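Local structure of rhodopsin (Todarodes pacificus, 2Z73) at residues F78-F83 / A306-N311. The protein detects light for low-intensity vision, using isomerization of bound 11-cis retinal to activate G-protein signalling that turns on phospholipase C. Numbering follows the deposited sequence.
Sequences FSDFTF and ASAIHN. With PLM (palmitic acid), chain E.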
loop_
_atom_site.group_PDB
_atom_site.type_symbol
_atom_site.label_atom_id
_atom_site.label_comp_id
_atom_site.label_asym_id
_atom_site.label_seq_id
_atom_site.Cartn_x
_atom_site.Cartn_y
_atom_site.Cartn_z
ATOM N N PHE A 78 9.300 0.232 -0.032
ATOM C CA PHE A 78 10.043 0.487 1.204
ATOM C C PHE A 78 9.010 0.548 2.325
ATOM O O PHE A 78 9.211 0.009 3.417
ATOM C CB PHE A 78 10.784 1.827 1.136
ATOM C CG PHE A 78 11.565 2.149 2.380
ATOM C CD1 PHE A 78 12.934 1.939 2.433
ATOM C CD2 PHE A 78 10.920 2.617 3.521
ATOM C CE1 PHE A 78 13.649 2.183 3.599
ATOM C CE2 PHE A 78 11.632 2.863 4.696
ATOM C CZ PHE A 78 12.993 2.645 4.734
ATOM N N SER A 79 7.906 1.219 2.026
ATOM C CA SER A 79 6.811 1.369 2.949
ATOM C C SER A 79 6.297 0.004 3.375
ATOM O O SER A 79 6.220 -0.309 4.564
ATOM C CB SER A 79 5.682 2.153 2.276
ATOM O OG SER A 79 4.590 2.361 3.146
ATOM N N ASP A 80 5.945 -0.819 2.399
ATOM C CA ASP A 80 5.423 -2.150 2.678
ATOM C C ASP A 80 6.472 -3.047 3.313
ATOM O O ASP A 80 6.154 -3.926 4.133
ATOM C CB ASP A 80 4.877 -2.760 1.396
ATOM C CG ASP A 80 3.693 -1.990 0.861
ATOM O OD1 ASP A 80 3.306 -2.204 -0.312
ATOM O OD2 ASP A 80 3.145 -1.172 1.620
ATOM N N PHE A 81 7.729 -2.830 2.952
ATOM C CA PHE A 81 8.796 -3.621 3.532
ATOM C C PHE A 81 8.828 -3.404 5.050
ATOM O O PHE A 81 8.737 -4.356 5.820
ATOM C CB PHE A 81 10.158 -3.217 2.961
ATOM C CG PHE A 81 11.303 -3.964 3.586
ATOM C CD1 PHE A 81 11.642 -5.233 3.144
ATOM C CD2 PHE A 81 11.993 -3.428 4.670
ATOM C CE1 PHE A 81 12.642 -5.953 3.772
ATOM C CE2 PHE A 81 12.999 -4.142 5.307
ATOM C CZ PHE A 81 13.324 -5.407 4.859
ATOM N N THR A 82 8.958 -2.138 5.448
ATOM C CA THR A 82 9.032 -1.748 6.850
ATOM C C THR A 82 7.794 -2.165 7.637
ATOM O O THR A 82 7.889 -2.522 8.806
ATOM C CB THR A 82 9.206 -0.207 7.012
ATOM O OG1 THR A 82 10.135 0.283 6.042
ATOM C CG2 THR A 82 9.731 0.132 8.406
ATOM N N PHE A 83 6.630 -2.097 7.004
ATOM C CA PHE A 83 5.397 -2.489 7.685
ATOM C C PHE A 83 5.500 -3.965 8.062
ATOM O O PHE A 83 5.322 -4.353 9.213
ATOM C CB PHE A 83 4.198 -2.307 6.757
ATOM C CG PHE A 83 2.878 -2.430 7.451
ATOM C CD1 PHE A 83 2.189 -1.290 7.852
ATOM C CD2 PHE A 83 2.332 -3.680 7.721
ATOM C CE1 PHE A 83 0.974 -1.388 8.513
ATOM C CE2 PHE A 83 1.118 -3.796 8.383
ATOM C CZ PHE A 83 0.433 -2.649 8.781
ATOM N N ALA A 306 -1.651 -7.838 6.370
ATOM C CA ALA A 306 -1.130 -8.572 5.226
ATOM C C ALA A 306 -1.142 -7.714 3.965
ATOM O O ALA A 306 -0.426 -7.993 3.011
ATOM C CB ALA A 306 -1.937 -9.852 5.008
ATOM N N SER A 307 -1.945 -6.655 3.964
ATOM C CA SER A 307 -2.010 -5.782 2.791
ATOM C C SER A 307 -0.632 -5.438 2.267
ATOM O O SER A 307 -0.413 -5.421 1.075
ATOM C CB SER A 307 -2.756 -4.474 3.102
ATOM O OG SER A 307 -2.790 -3.603 1.966
ATOM N N ALA A 308 0.304 -5.169 3.165
ATOM C CA ALA A 308 1.648 -4.787 2.751
ATOM C C ALA A 308 2.470 -5.879 2.057
ATOM O O ALA A 308 3.640 -5.661 1.745
ATOM C CB ALA A 308 2.424 -4.234 3.950
ATOM N N ILE A 309 1.875 -7.040 1.807
ATOM C CA ILE A 309 2.613 -8.115 1.152
ATOM C C ILE A 309 2.005 -8.479 -0.195
ATOM O O ILE A 309 2.335 -9.527 -0.755
ATOM C CB ILE A 309 2.582 -9.412 1.963
ATOM C CG1 ILE A 309 1.197 -10.051 1.810
ATOM C CG2 ILE A 309 2.942 -9.128 3.422
ATOM C CD1 ILE A 309 1.119 -11.498 2.182
ATOM N N HIS A 310 1.133 -7.632 -0.726
ATOM C CA HIS A 310 0.480 -7.980 -1.972
ATOM C C HIS A 310 1.001 -7.386 -3.265
ATOM O O HIS A 310 1.091 -8.089 -4.258
ATOM C CB HIS A 310 -1.018 -7.718 -1.844
ATOM C CG HIS A 310 -1.711 -8.662 -0.912
ATOM N ND1 HIS A 310 -2.651 -8.248 0.008
ATOM C CD2 HIS A 310 -1.596 -10.002 -0.755
ATOM C CE1 HIS A 310 -3.082 -9.291 0.694
ATOM N NE2 HIS A 310 -2.458 -10.367 0.250
ATOM N N ASN A 311 1.350 -6.111 -3.267
ATOM C CA ASN A 311 1.824 -5.480 -4.485
ATOM C C ASN A 311 2.895 -6.276 -5.221
ATOM O O ASN A 311 2.781 -6.500 -6.418
ATOM C CB ASN A 311 2.337 -4.066 -4.187
ATOM C CG ASN A 311 1.290 -3.198 -3.522
ATOM O OD1 ASN A 311 0.122 -3.577 -3.445
ATOM N ND2 ASN A 311 1.701 -2.032 -3.037
HETATM C C1 PLM E . 22.116 0.777 -3.564
HETATM O O2 PLM E . 23.038 -0.027 -3.504
HETATM C C2 PLM E . 20.681 0.254 -3.668
HETATM C C3 PLM E . 19.785 0.670 -2.493
HETATM C C4 PLM E . 19.202 -0.557 -1.800
HETATM C C5 PLM E . 18.112 -0.181 -0.838
HETATM C C6 PLM E . 17.573 -1.425 -0.174
HETATM C C7 PLM E . 16.894 -1.074 1.132
HETATM C C8 PLM E . 16.338 -2.316 1.849
HETATM C C9 PLM E . 15.288 -1.949 2.900
HETATM C CA PLM E . 15.882 -1.777 4.280
HETATM C CB PLM E . 15.032 -0.834 5.107
HETATM C CC PLM E . 15.351 -0.951 6.584
HETATM C CD PLM E . 14.498 0.002 7.397
HETATM C CE PLM E . 13.914 -0.705 8.597
HETATM C CF PLM E . 14.381 -0.105 9.912
HETATM C CG PLM E . 13.775 -0.837 11.105
#
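Ala308 packs its methyl group against helix 70-87 (transmembrane helix 2) between Asp80 and Phe83, in the seven-helix core of this class A receptor where residues 306-311 of transmembrane helix 7 reach the NPxxY motif that Asn311 begins. The backbones come close, with CA of Asp80 4.6 Å from CA of Ala308, a spacing consistent with the small alanine side chain. Ala308 CB lies 3.8 Å from Asp80 CB and also 3.8 Å from Phe83 CD2, meeting the phenyl ring obliquely. With Phe83 CG anti to its own nitrogen (chi1 -169°), the ring extends beside this methyl, and the side chain lies about 5 Å from the bound retinal. On the cytoplasmic side, Asp80 OD1 approaches Asn311 ND2 at 3.2 Å, but the angle is too poor for a hydrogen bond, and the carboxylate and amide planes are 61° apart. Outside the two segments, Asp80 OD2 is hydrogen-bonded to Ser122 OG, and Asn52 ND2 of helix 31-61 donates to Ala308 O. Replacing Asp80 by alanine is likely to cost Ser122 its carboxylate partner and open a gap beside Asn311 ND2. Away from this interface, Phe78 O accepts both Thr82 N and Thr82 OG1, the hydroxyl at 2.8 Å, from opposite faces of its carbonyl plane.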